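Hemolysin activator protein CdiB (Acinetobacter baumannii ACICU, PDB 6WIL) probably secretes its toxin partner across the outer membrane as the Omp85-type (TpsB) transporter of a contact-dependent growth inhibition system. Local coordinates at residues M235-I240 and S253-H258; N243-L248 and I273-P278; Y288-Y293 and N311-N316; N316-R321 and Y334-H339. All coordinates share one frame; numbering follows the deposited sequence.

Interaction 1 (M235-I240 and S253-H258)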
loop_
_atom_site.group_PDB
_atom_site.type_symbol
_atom_site.label_atom_id
_atom_site.label_comp_id
_atom_site.label_asym_id
_atom_site.label_seq_id
_atom_site.Cartn_x
_atom_site.Cartn_y
_atom_site.Cartn_z
HETATM N N MSE A 235 23.542 11.239 -7.979
HETATM C CA MSE A 235 22.483 11.729 -7.103
HETATM C C MSE A 235 22.876 11.723 -5.634
HETATM O O MSE A 235 23.622 10.859 -5.184
HETATM C CB MSE A 235 21.219 10.889 -7.281
HETATM C CG MSE A 235 20.173 11.497 -8.195
HETATM SE SE MSE A 235 18.668 10.279 -8.455
HETATM C CE MSE A 235 18.380 9.781 -6.593
ATOM N N GLY A 236 22.356 12.694 -4.893
ATOM C CA GLY A 236 22.512 12.728 -3.455
ATOM C C GLY A 236 21.191 13.006 -2.771
ATOM O O GLY A 236 20.487 13.954 -3.131
ATOM N N ASN A 237 20.837 12.185 -1.788
ATOM C CA ASN A 237 19.562 12.307 -1.100
ATOM C C ASN A 237 19.787 12.420 0.399
ATOM O O ASN A 237 20.595 11.687 0.973
ATOM C CB ASN A 237 18.651 11.104 -1.393
ATOM C CG ASN A 237 17.550 11.434 -2.381
ATOM O OD1 ASN A 237 16.458 11.849 -1.993
ATOM N ND2 ASN A 237 17.830 11.247 -3.666
ATOM N N ILE A 238 19.065 13.344 1.022
ATOM C CA ILE A 238 18.998 13.461 2.473
ATOM C C ILE A 238 17.544 13.243 2.861
ATOM O O ILE A 238 16.681 14.071 2.541
ATOM C CB ILE A 238 19.506 14.819 2.974
ATOM C CG1 ILE A 238 20.945 15.058 2.515
ATOM C CG2 ILE A 238 19.404 14.893 4.495
ATOM C CD1 ILE A 238 21.421 16.486 2.703
ATOM N N GLY A 239 17.267 12.131 3.532
ATOM C CA GLY A 239 15.927 11.811 4.006
ATOM C C GLY A 239 15.852 11.943 5.512
ATOM O O GLY A 239 16.739 11.471 6.233
ATOM N N ILE A 240 14.797 12.596 5.994
ATOM C CA ILE A 240 14.547 12.735 7.422
ATOM C C ILE A 240 13.156 12.198 7.721
ATOM O O ILE A 240 12.170 12.652 7.130
ATOM C CB ILE A 240 14.670 14.188 7.903
ATOM C CG1 ILE A 240 16.027 14.764 7.507
ATOM C CG2 ILE A 240 14.478 14.251 9.415
ATOM C CD1 ILE A 240 16.327 16.105 8.141
ATOM N N SER A 253 7.779 13.184 6.928
ATOM C CA SER A 253 8.921 12.783 6.123
ATOM C C SER A 253 9.421 13.973 5.316
ATOM O O SER A 253 8.626 14.757 4.788
ATOM C CB SER A 253 8.552 11.623 5.194
ATOM O OG SER A 253 7.956 10.563 5.925
ATOM N N LEU A 254 10.742 14.107 5.234
ATOM C CA LEU A 254 11.383 15.177 4.486
ATOM C C LEU A 254 12.472 14.583 3.608
ATOM O O LEU A 254 13.218 13.701 4.044
ATOM C CB LEU A 254 11.989 16.228 5.418
ATOM C CG LEU A 254 11.126 16.720 6.581
ATOM C CD1 LEU A 254 11.964 17.532 7.555
ATOM C CD2 LEU A 254 9.959 17.540 6.066
ATOM N N ASN A 255 12.561 15.064 2.372
ATOM C CA ASN A 255 13.581 14.589 1.448
ATOM C C ASN A 255 14.112 15.756 0.629
ATOM O O ASN A 255 13.332 16.559 0.109
ATOM C CB ASN A 255 13.023 13.499 0.526
ATOM C CG ASN A 255 14.115 12.660 -0.104
ATOM O OD1 ASN A 255 14.532 11.644 0.456
ATOM N ND2 ASN A 255 14.589 13.081 -1.274
ATOM N N VAL A 256 15.437 15.850 0.525
ATOM C CA VAL A 256 16.101 16.837 -0.319
ATOM C C VAL A 256 17.045 16.095 -1.252
ATOM O O VAL A 256 17.889 15.315 -0.798
ATOM C CB VAL A 256 16.871 17.888 0.504
ATOM C CG1 VAL A 256 17.518 18.907 -0.422
ATOM C CG2 VAL A 256 15.939 18.577 1.482
ATOM N N SER A 257 16.902 16.335 -2.550
ATOM C CA SER A 257 17.652 15.613 -3.565
ATOM C C SER A 257 18.458 16.588 -4.412
ATOM O O SER A 257 17.986 17.682 -4.736
ATOM C CB SER A 257 16.710 14.795 -4.456
ATOM O OG SER A 257 17.375 13.672 -5.012
ATOM N N HIS A 258 19.682 16.189 -4.757
ATOM C CA HIS A 258 20.530 16.916 -5.695
ATOM C C HIS A 258 21.000 15.941 -6.761
ATOM O O HIS A 258 21.436 14.832 -6.438
ATOM C CB HIS A 258 21.742 17.551 -5.003
ATOM C CG HIS A 258 21.388 18.578 -3.973
ATOM N ND1 HIS A 258 20.833 19.798 -4.297
ATOM C CD2 HIS A 258 21.529 18.576 -2.626
ATOM C CE1 HIS A 258 20.639 20.498 -3.194
ATOM N NE2 HIS A 258 21.052 19.779 -2.166
#
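I238 and V256 form the middle hydrogen-bonded pair between two antiparallel strands whose axes come within 4.6 Å. Backbone bonding carries most of this contact. Each N-H of G236, I238 and I240 finds a carbonyl opposite, and the N-H groups of H258, V256 and L254 bond back, making three two-bond rings. The shortest of the backbone bonds runs from I240 N to L254 O at 2.7 Å, with an N-H...O angle of 171°. Between the rings, CA-H groups lean on the same carbonyls, as where N255 CA lies 3.3 Å from I238 O.

Apolar contact is confined to the face with I238, I240, L254, V256 and, at one end, H258. There I240 CB and L254 CB meet at 4.2 Å, and the I240 side chain also touches F219 on the preceding strand.

Polar groups gather on the opposite face, with N237, N255 and S257. The N237 and N255 side chains cross almost at right angles, with amide planes 44° apart. N255 holds CG anti to its backbone N (chi1 -160°) and directs ND2 to N237 OD1; the modelled 2.4 Å is very short, which leaves this bond's exact geometry doubtful. N237 ND2 lies 2.8 Å from S257 OG. R17 of helix 8-27 touches all three residues, which places them inside the barrel. A largely apolar outer face, polar inner face and beta-hairpin connection mark a transmembrane beta-barrel wall.

Interaction 2 (N243-L248 and I273-P278)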
loop_
_atom_site.group_PDB
_atom_site.type_symbol
_atom_site.label_atom_id
_atom_site.label_comp_id
_atom_site.label_asym_id
_atom_site.label_seq_id
_atom_site.Cartn_x
_atom_site.Cartn_y
_atom_site.Cartn_z
ATOM N N ASN A 243 9.025 10.718 13.735
ATOM C CA ASN A 243 8.022 9.750 14.159
ATOM C C ASN A 243 7.189 10.335 15.293
ATOM O O ASN A 243 7.731 10.694 16.344
ATOM C CB ASN A 243 8.696 8.452 14.600
ATOM C CG ASN A 243 7.710 7.341 14.841
ATOM O OD1 ASN A 243 7.291 7.105 15.974
ATOM N ND2 ASN A 243 7.333 6.644 13.776
ATOM N N ASN A 244 5.875 10.423 15.075
ATOM C CA ASN A 244 4.902 10.885 16.062
ATOM C C ASN A 244 5.198 12.298 16.566
ATOM O O ASN A 244 5.142 12.531 17.780
ATOM C CB ASN A 244 4.858 9.907 17.241
ATOM C CG ASN A 244 3.516 9.901 17.956
ATOM O OD1 ASN A 244 2.474 10.150 17.349
ATOM N ND2 ASN A 244 3.539 9.611 19.255
ATOM N N PRO A 245 5.477 13.270 15.685
ATOM C CA PRO A 245 5.896 14.592 16.189
ATOM C C PRO A 245 4.809 15.325 16.957
ATOM O O PRO A 245 5.095 15.900 18.013
ATOM C CB PRO A 245 6.295 15.341 14.910
ATOM C CG PRO A 245 5.457 14.729 13.853
ATOM C CD PRO A 245 5.326 13.274 14.217
ATOM N N PHE A 246 3.572 15.329 16.462
ATOM C CA PHE A 246 2.465 15.983 17.149
ATOM C C PHE A 246 1.659 15.018 18.015
ATOM O O PHE A 246 0.531 15.343 18.401
ATOM C CB PHE A 246 1.551 16.679 16.139
ATOM C CG PHE A 246 2.177 17.875 15.486
ATOM C CD1 PHE A 246 2.264 19.082 16.162
ATOM C CD2 PHE A 246 2.680 17.794 14.199
ATOM C CE1 PHE A 246 2.844 20.186 15.569
ATOM C CE2 PHE A 246 3.260 18.896 13.598
ATOM C CZ PHE A 246 3.341 20.094 14.284
ATOM N N HIS A 247 2.220 13.849 18.330
ATOM C CA HIS A 247 1.569 12.849 19.181
ATOM C C HIS A 247 0.161 12.531 18.691
ATOM O O HIS A 247 -0.817 12.577 19.441
ATOM C CB HIS A 247 1.555 13.296 20.641
ATOM C CG HIS A 247 2.900 13.246 21.291
ATOM N ND1 HIS A 247 3.907 14.137 20.987
ATOM C CD2 HIS A 247 3.413 12.396 22.211
ATOM C CE1 HIS A 247 4.979 13.844 21.699
ATOM N NE2 HIS A 247 4.707 12.791 22.449
ATOM N N LEU A 248 0.066 12.206 17.405
ATOM C CA LEU A 248 -1.196 11.854 16.769
ATOM C C LEU A 248 -1.046 10.576 15.957
ATOM O O LEU A 248 -1.791 10.356 14.997
ATOM C CB LEU A 248 -1.696 12.994 15.882
ATOM C CG LEU A 248 -2.144 14.281 16.576
ATOM C CD1 LEU A 248 -2.414 15.381 15.561
ATOM C CD2 LEU A 248 -3.382 14.015 17.417
ATOM N N ILE A 273 8.132 17.071 1.186
ATOM C CA ILE A 273 7.637 16.945 2.551
ATOM C C ILE A 273 6.327 16.170 2.522
ATOM O O ILE A 273 5.464 16.425 1.676
ATOM C CB ILE A 273 7.447 18.322 3.220
ATOM C CG1 ILE A 273 6.640 18.190 4.513
ATOM C CG2 ILE A 273 6.779 19.291 2.265
ATOM C CD1 ILE A 273 6.485 19.488 5.268
ATOM N N SER A 274 6.183 15.220 3.439
ATOM C CA SER A 274 4.988 14.393 3.522
ATOM C C SER A 274 4.551 14.292 4.974
ATOM O O SER A 274 5.379 14.057 5.861
ATOM C CB SER A 274 5.242 13.000 2.942
ATOM O OG SER A 274 4.022 12.315 2.720
ATOM N N TYR A 275 3.257 14.481 5.213
ATOM C CA TYR A 275 2.668 14.315 6.533
ATOM C C TYR A 275 1.483 13.366 6.432
ATOM O O TYR A 275 0.689 13.450 5.491
ATOM C CB TYR A 275 2.228 15.656 7.113
ATOM C CG TYR A 275 1.748 15.592 8.543
ATOM C CD1 TYR A 275 2.614 15.241 9.573
ATOM C CD2 TYR A 275 0.436 15.908 8.870
ATOM C CE1 TYR A 275 2.182 15.195 10.885
ATOM C CE2 TYR A 275 -0.004 15.867 10.180
ATOM C CZ TYR A 275 0.872 15.507 11.182
ATOM O OH TYR A 275 0.431 15.461 12.486
ATOM N N GLN A 276 1.367 12.469 7.408
ATOM C CA GLN A 276 0.361 11.416 7.367
ATOM C C GLN A 276 -0.059 11.074 8.787
ATOM O O GLN A 276 0.798 10.809 9.634
ATOM C CB GLN A 276 0.912 10.170 6.666
ATOM C CG GLN A 276 -0.117 9.379 5.885
ATOM C CD GLN A 276 0.472 8.133 5.255
ATOM O OE1 GLN A 276 1.692 7.991 5.154
ATOM N NE2 GLN A 276 -0.392 7.217 4.837
ATOM N N LEU A 277 -1.367 11.078 9.047
ATOM C CA LEU A 277 -1.886 10.643 10.334
ATOM C C LEU A 277 -3.151 9.819 10.124
ATOM O O LEU A 277 -3.955 10.135 9.236
ATOM C CB LEU A 277 -2.185 11.827 11.263
ATOM C CG LEU A 277 -3.509 12.586 11.157
ATOM C CD1 LEU A 277 -3.658 13.534 12.334
ATOM C CD2 LEU A 277 -3.603 13.344 9.847
ATOM N N PRO A 278 -3.348 8.758 10.905
ATOM C CA PRO A 278 -4.562 7.948 10.774
ATOM C C PRO A 278 -5.665 8.388 11.722
ATOM O O PRO A 278 -5.424 8.905 12.811
ATOM C CB PRO A 278 -4.065 6.545 11.147
ATOM C CG PRO A 278 -3.039 6.817 12.203
ATOM C CD PRO A 278 -2.367 8.126 11.808
#
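Y275 sets its CG anti to the backbone N (chi1 -174°), which carries the phenol out from strand 266-279 to F246, P245 and L248 in the loop after strand 232-243. On the other side, F246 and L248 both hold CG anti to their carbonyl carbons (chi1 -69° and -68°), and both CB atoms head toward the strand.

F246 crosses Y275 at about a right angle and touches only the end of the phenol, with F246 CD2 3.7 Å from Y275 OH. P245 reaches the tyrosine ring at its edge, close to the ring plane, with CG 4.4 Å from CE1. L248 runs alongside L277, both pointing the same way, and their CD1 atoms meet at 3.9 Å. One more touch is made by the L248 carbonyl, whose O lies 3.9 Å from P278 CD.

The turn itself is a type I beta turn from N244 to H247, closed by a long bond of 3.3 Å from H247 N to N244 O. Beyond the two segments, D250 takes bonds from Y275 OH, F246 N and L248 N, while L248 also packs on L155 of helix 154-160, in the POTRA region.

No hydrogen bond links the two segments directly. Mostly carbon van der Waals contacts make up the interface, and the D250 carboxylate ties the phenol and the loop's backbone together, so its negative charge is probably compensated by these three donors.

Interaction 3 (Y288-Y293 and N311-N316)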
loop_
_atom_site.group_PDB
_atom_site.type_symbol
_atom_site.label_atom_id
_atom_site.label_comp_id
_atom_site.label_asym_id
_atom_site.label_seq_id
_atom_site.Cartn_x
_atom_site.Cartn_y
_atom_site.Cartn_z
ATOM N N TYR A 288 4.043 17.926 -0.442
ATOM C CA TYR A 288 4.440 19.090 -1.218
ATOM C C TYR A 288 5.800 18.797 -1.824
ATOM O O TYR A 288 6.686 18.280 -1.138
ATOM C CB TYR A 288 4.481 20.347 -0.339
ATOM C CG TYR A 288 5.161 21.551 -0.961
ATOM C CD1 TYR A 288 4.456 22.440 -1.762
ATOM C CD2 TYR A 288 6.505 21.810 -0.723
ATOM C CE1 TYR A 288 5.077 23.548 -2.318
ATOM C CE2 TYR A 288 7.132 22.910 -1.272
ATOM C CZ TYR A 288 6.414 23.775 -2.071
ATOM O OH TYR A 288 7.039 24.870 -2.620
ATOM N N ASN A 289 5.955 19.110 -3.107
ATOM C CA ASN A 289 7.211 18.901 -3.809
ATOM C C ASN A 289 7.611 20.186 -4.514
ATOM O O ASN A 289 6.788 20.810 -5.190
ATOM C CB ASN A 289 7.103 17.754 -4.818
ATOM C CG ASN A 289 8.385 17.549 -5.599
ATOM O OD1 ASN A 289 8.410 17.687 -6.821
ATOM N ND2 ASN A 289 9.465 17.239 -4.889
ATOM N N ASP A 290 8.871 20.577 -4.351
ATOM C CA ASP A 290 9.453 21.719 -5.040
ATOM C C ASP A 290 10.625 21.217 -5.867
ATOM O O ASP A 290 11.531 20.567 -5.333
ATOM C CB ASP A 290 9.904 22.794 -4.044
ATOM C CG ASP A 290 10.064 24.166 -4.686
ATOM O OD1 ASP A 290 10.707 24.265 -5.753
ATOM O OD2 ASP A 290 9.541 25.149 -4.118
ATOM N N TYR A 291 10.600 21.499 -7.166
ATOM C CA TYR A 291 11.604 20.991 -8.090
ATOM C C TYR A 291 12.212 22.144 -8.873
ATOM O O TYR A 291 11.487 22.991 -9.403
ATOM C CB TYR A 291 10.994 19.961 -9.044
ATOM C CG TYR A 291 11.960 19.444 -10.081
ATOM C CD1 TYR A 291 12.988 18.580 -9.729
ATOM C CD2 TYR A 291 11.840 19.812 -11.413
ATOM C CE1 TYR A 291 13.875 18.105 -10.675
ATOM C CE2 TYR A 291 12.720 19.341 -12.365
ATOM C CZ TYR A 291 13.736 18.489 -11.993
ATOM O OH TYR A 291 14.614 18.019 -12.943
ATOM N N GLN A 292 13.540 22.174 -8.944
ATOM C CA GLN A 292 14.265 23.203 -9.676
ATOM C C GLN A 292 15.347 22.557 -10.525
ATOM O O GLN A 292 15.890 21.506 -10.174
ATOM C CB GLN A 292 14.891 24.236 -8.733
ATOM C CG GLN A 292 13.922 25.310 -8.277
ATOM C CD GLN A 292 14.038 25.614 -6.798
ATOM O OE1 GLN A 292 14.623 24.842 -6.037
ATOM N NE2 GLN A 292 13.471 26.741 -6.378
ATOM N N TYR A 293 15.647 23.192 -11.656
ATOM C CA TYR A 293 16.675 22.685 -12.551
ATOM C C TYR A 293 17.417 23.848 -13.192
ATOM O O TYR A 293 16.926 24.979 -13.239
ATOM C CB TYR A 293 16.080 21.776 -13.634
ATOM C CG TYR A 293 15.221 22.519 -14.630
ATOM C CD1 TYR A 293 13.865 22.712 -14.397
ATOM C CD2 TYR A 293 15.766 23.035 -15.801
ATOM C CE1 TYR A 293 13.076 23.395 -15.301
ATOM C CE2 TYR A 293 14.986 23.720 -16.709
ATOM C CZ TYR A 293 13.643 23.897 -16.455
ATOM O OH TYR A 293 12.858 24.576 -17.358
ATOM N N ASN A 311 11.268 26.236 -12.335
ATOM C CA ASN A 311 10.816 25.692 -11.066
ATOM C C ASN A 311 9.451 25.038 -11.236
ATOM O O ASN A 311 8.714 25.321 -12.184
ATOM C CB ASN A 311 10.752 26.788 -9.993
ATOM C CG ASN A 311 9.993 28.013 -10.460
ATOM O OD1 ASN A 311 10.582 28.953 -10.994
ATOM N ND2 ASN A 311 8.677 28.008 -10.267
ATOM N N SER A 312 9.121 24.151 -10.299
ATOM C CA SER A 312 7.851 23.440 -10.328
ATOM C C SER A 312 7.444 23.103 -8.902
ATOM O O SER A 312 8.270 22.634 -8.114
ATOM C CB SER A 312 7.952 22.165 -11.172
ATOM O OG SER A 312 6.690 21.790 -11.689
ATOM N N GLN A 313 6.179 23.355 -8.573
ATOM C CA GLN A 313 5.638 23.064 -7.254
ATOM C C GLN A 313 4.409 22.182 -7.403
ATOM O O GLN A 313 3.660 22.297 -8.377
ATOM C CB GLN A 313 5.266 24.347 -6.485
ATOM C CG GLN A 313 6.407 25.338 -6.299
ATOM C CD GLN A 313 6.685 26.160 -7.547
ATOM O OE1 GLN A 313 7.712 25.986 -8.200
ATOM N NE2 GLN A 313 5.769 27.063 -7.881
ATOM N N GLN A 314 4.200 21.301 -6.427
ATOM C CA GLN A 314 3.046 20.410 -6.434
ATOM C C GLN A 314 2.580 20.177 -5.007
ATOM O O GLN A 314 3.379 19.806 -4.145
ATOM C CB GLN A 314 3.381 19.075 -7.108
ATOM C CG GLN A 314 2.173 18.194 -7.384
ATOM C CD GLN A 314 2.500 17.050 -8.327
ATOM O OE1 GLN A 314 3.624 16.943 -8.822
ATOM N NE2 GLN A 314 1.521 16.187 -8.579
ATOM N N ALA A 315 1.291 20.402 -4.764
ATOM C CA ALA A 315 0.682 20.203 -3.458
ATOM C C ALA A 315 -0.432 19.172 -3.572
ATOM O O ALA A 315 -1.228 19.211 -4.515
ATOM C CB ALA A 315 0.126 21.518 -2.899
ATOM N N ASN A 316 -0.485 18.248 -2.610
ATOM C CA ASN A 316 -1.449 17.154 -2.643
ATOM C C ASN A 316 -2.102 16.969 -1.285
ATOM O O ASN A 316 -1.441 17.063 -0.248
ATOM C CB ASN A 316 -0.797 15.830 -3.060
ATOM C CG ASN A 316 -0.535 15.751 -4.547
ATOM O OD1 ASN A 316 -0.152 16.735 -5.178
ATOM N ND2 ASN A 316 -0.750 14.572 -5.121
#
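Strands 288-293 and 311-316 run antiparallel, with N289-Q314 and Y291-S312 as the hydrogen-bonded pairs; the Y291 N to S312 O bond measures 2.8 Å, whereas the return bond from S312 N is bent to 135°.

On the face with Y288, D290 and Q313, three side chains run together. Y288 extends with CG anti to the backbone N (chi1 168°) and lies alongside Q313, ring and amide planes 45° apart. The bent Q313 chain puts its CG 3.8 Å from Y288 OH and equally far from D290 OD2, while Y288 OH and D290 OD2 approach to 2.9 Å. The Q313 amide turns along its own strand: N311 ND2 donates to a lone pair of Q313 OE1 at 3.0 Å. Next to it, N311 CB touches Q292 CG at 3.9 Å, and N311 OD1 is taken by Q343.

N289, Y291 and S312 sit on the other face, inside the barrel, where helix 8-27 covers them. N289 bonds there to Q14 and to S270.

Across the strands the backbone supplies the hydrogen bonds, while the amides of N311 and N289 bond elsewhere, along a strand, to neighbouring strands and to the lumenal helix, giving this wall polar character on both faces.

Interaction 4 (N316-R321 and Y334-H339). With SO4 (sulfate ion), chain B.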
loop_
_atom_site.group_PDB
_atom_site.type_symbol
_atom_site.label_atom_id
_atom_site.label_comp_id
_atom_site.label_asym_id
_atom_site.label_seq_id
_atom_site.Cartn_x
_atom_site.Cartn_y
_atom_site.Cartn_z
ATOM N N ASN A 316 -0.485 18.248 -2.610
ATOM C CA ASN A 316 -1.449 17.154 -2.643
ATOM C C ASN A 316 -2.102 16.969 -1.285
ATOM O O ASN A 316 -1.441 17.063 -0.248
ATOM C CB ASN A 316 -0.797 15.830 -3.060
ATOM C CG ASN A 316 -0.535 15.751 -4.547
ATOM O OD1 ASN A 316 -0.152 16.735 -5.178
ATOM N ND2 ASN A 316 -0.750 14.572 -5.121
ATOM N N LEU A 317 -3.400 16.682 -1.304
ATOM C CA LEU A 317 -4.160 16.309 -0.118
ATOM C C LEU A 317 -4.832 14.967 -0.379
ATOM O O LEU A 317 -5.490 14.790 -1.410
ATOM C CB LEU A 317 -5.199 17.379 0.223
ATOM C CG LEU A 317 -5.992 17.215 1.516
ATOM C CD1 LEU A 317 -5.190 17.708 2.717
ATOM C CD2 LEU A 317 -7.315 17.948 1.406
ATOM N N ASN A 318 -4.661 14.021 0.546
ATOM C CA ASN A 318 -5.138 12.655 0.363
ATOM C C ASN A 318 -6.040 12.230 1.512
ATOM O O ASN A 318 -5.780 12.555 2.676
ATOM C CB ASN A 318 -3.972 11.665 0.256
ATOM C CG ASN A 318 -3.040 11.987 -0.881
ATOM O OD1 ASN A 318 -3.351 12.811 -1.737
ATOM N ND2 ASN A 318 -1.888 11.330 -0.904
ATOM N N LEU A 319 -7.089 11.480 1.176
ATOM C CA LEU A 319 -7.964 10.854 2.158
ATOM C C LEU A 319 -8.319 9.459 1.670
ATOM O O LEU A 319 -8.823 9.301 0.555
ATOM C CB LEU A 319 -9.241 11.673 2.387
ATOM C CG LEU A 319 -10.190 11.129 3.462
ATOM C CD1 LEU A 319 -9.482 11.029 4.805
ATOM C CD2 LEU A 319 -11.449 11.982 3.586
ATOM N N SER A 320 -8.046 8.453 2.495
ATOM C CA SER A 320 -8.390 7.076 2.183
ATOM C C SER A 320 -9.131 6.461 3.360
ATOM O O SER A 320 -8.972 6.888 4.506
ATOM C CB SER A 320 -7.149 6.235 1.851
ATOM O OG SER A 320 -6.361 6.000 3.001
ATOM N N ARG A 321 -9.946 5.453 3.067
ATOM C CA ARG A 321 -10.717 4.772 4.096
ATOM C C ARG A 321 -10.682 3.279 3.833
ATOM O O ARG A 321 -10.979 2.837 2.720
ATOM C CB ARG A 321 -12.167 5.267 4.127
ATOM C CG ARG A 321 -12.908 4.911 5.405
ATOM C CD ARG A 321 -14.347 4.509 5.130
ATOM N NE ARG A 321 -15.182 4.618 6.324
ATOM C CZ ARG A 321 -15.268 3.688 7.269
ATOM N NH1 ARG A 321 -14.567 2.567 7.172
ATOM N NH2 ARG A 321 -16.055 3.882 8.319
ATOM N N TYR A 334 -9.705 5.709 -1.913
ATOM C CA TYR A 334 -9.034 6.963 -1.606
ATOM C C TYR A 334 -9.455 8.047 -2.584
ATOM O O TYR A 334 -10.007 7.776 -3.654
ATOM C CB TYR A 334 -7.504 6.811 -1.619
ATOM C CG TYR A 334 -6.912 6.456 -2.962
ATOM C CD1 TYR A 334 -6.765 5.130 -3.344
ATOM C CD2 TYR A 334 -6.482 7.446 -3.841
ATOM C CE1 TYR A 334 -6.218 4.795 -4.564
ATOM C CE2 TYR A 334 -5.935 7.120 -5.072
ATOM C CZ TYR A 334 -5.805 5.790 -5.426
ATOM O OH TYR A 334 -5.262 5.445 -6.640
ATOM N N GLY A 335 -9.187 9.288 -2.186
ATOM C CA GLY A 335 -9.353 10.442 -3.044
ATOM C C GLY A 335 -8.203 11.414 -2.871
ATOM O O GLY A 335 -7.772 11.662 -1.742
ATOM N N LYS A 336 -7.685 11.961 -3.972
ATOM C CA LYS A 336 -6.590 12.921 -3.933
ATOM C C LYS A 336 -7.037 14.256 -4.512
ATOM O O LYS A 336 -7.831 14.300 -5.454
ATOM C CB LYS A 336 -5.368 12.432 -4.721
ATOM C CG LYS A 336 -4.713 11.173 -4.199
ATOM C CD LYS A 336 -3.560 10.767 -5.104
ATOM C CE LYS A 336 -3.078 9.359 -4.799
ATOM N NZ LYS A 336 -2.641 8.667 -6.050
ATOM N N LEU A 337 -6.521 15.339 -3.940
ATOM C CA LEU A 337 -6.608 16.671 -4.519
ATOM C C LEU A 337 -5.193 17.157 -4.787
ATOM O O LEU A 337 -4.331 17.060 -3.909
ATOM C CB LEU A 337 -7.335 17.645 -3.589
ATOM C CG LEU A 337 -8.832 17.426 -3.384
ATOM C CD1 LEU A 337 -9.438 18.618 -2.671
ATOM C CD2 LEU A 337 -9.517 17.193 -4.720
ATOM N N TYR A 338 -4.950 17.670 -5.994
ATOM C CA TYR A 338 -3.612 18.102 -6.371
ATOM C C TYR A 338 -3.670 19.435 -7.102
ATOM O O TYR A 338 -4.645 19.744 -7.791
ATOM C CB TYR A 338 -2.897 17.056 -7.249
ATOM C CG TYR A 338 -3.453 16.906 -8.651
ATOM C CD1 TYR A 338 -3.016 17.723 -9.688
ATOM C CD2 TYR A 338 -4.396 15.929 -8.942
ATOM C CE1 TYR A 338 -3.515 17.586 -10.969
ATOM C CE2 TYR A 338 -4.901 15.782 -10.221
ATOM C CZ TYR A 338 -4.458 16.613 -11.229
ATOM O OH TYR A 338 -4.959 16.468 -12.502
ATOM N N HIS A 339 -2.600 20.215 -6.947
ATOM C CA HIS A 339 -2.391 21.452 -7.690
ATOM C C HIS A 339 -0.935 21.509 -8.128
ATOM O O HIS A 339 -0.034 21.278 -7.317
ATOM C CB HIS A 339 -2.736 22.686 -6.847
ATOM C CG HIS A 339 -2.333 23.980 -7.484
ATOM N ND1 HIS A 339 -1.097 24.556 -7.282
ATOM C CD2 HIS A 339 -3.000 24.808 -8.325
ATOM C CE1 HIS A 339 -1.021 25.683 -7.967
ATOM N NE2 HIS A 339 -2.162 25.858 -8.609
HETATM S S SO4 B . -16.336 3.723 11.679
HETATM O O1 SO4 B . -16.452 2.449 10.972
HETATM O O2 SO4 B . -15.864 4.747 10.750
HETATM O O3 SO4 B . -15.391 3.575 12.785
HETATM O O4 SO4 B . -17.638 4.119 12.209
#
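S320 and Y334 form the closest-spaced pair of this antiparallel ladder, their CA atoms 3.8 Å apart. Starting from Y334 CB, the first neighbour is S320 CB at 3.5 Å, with L319 O almost as near at 3.6 Å. CG then sits between the backbone N and the carbonyl carbon (chi1 64°), so the ring swings away from strand 316-321. At the tip, OH bonds to D381 OD2, a carboxylate oxygen that K336 NZ approaches more loosely as a long, weak ion pair.

K336 follows on the same face and crosses N318, its CG 3.8 Å from N318 CG, before the chain climbs away. Further along, Y338 and N316 lie side by side and point the same way. The other face holds L317, L319 and L337, on the surface; L317 CB and L337 CB are 4.4 Å apart, and a PEG molecule, probably from the crystallisation liquor, lies near L337. Between the faces, the bonds L317 N to L337 O and L337 N to L317 O are both 2.8 Å, and L319 and G335 exchange another two.

R321 reaches away from the ladder toward a sulfate of probably the same origin. Its NH2 donates to sulfate O1 at 3.0 Å, in the guanidinium plane, and comes nearer, obliquely, to sulfate O2 at 2.6 Å.

The chemistry splits by face: leucines suited to lipid on one side, and hydroxyls, amides and a lysine near D381 on the other. The sulfate bridges R321 of the barrel and R173 of the POTRA region and would probably offset their charge.

How the interactions relate
All four contacts belong to the 16-stranded antiparallel barrel, and their strands follow one another around it from 232-243 to 329-346. Interactions 1 and 3 are partly buried, each with a face toward helix 8-27, whereas 2 and 4 lie at the surface. Interactions 1, 3 and 4 are ladders of backbone bonds; interaction 2 alone joins a loop to a strand two places on, through van der Waals contacts. Direct links sew them together: S253 N meets S274 O at 2.8 Å, and I273 O meets Y288 N at 3.0 Å. Interactions 3 and 4 share N316 on strand 308-326. Largely apolar outer faces mark 1 and 4, while 3 is polar there too.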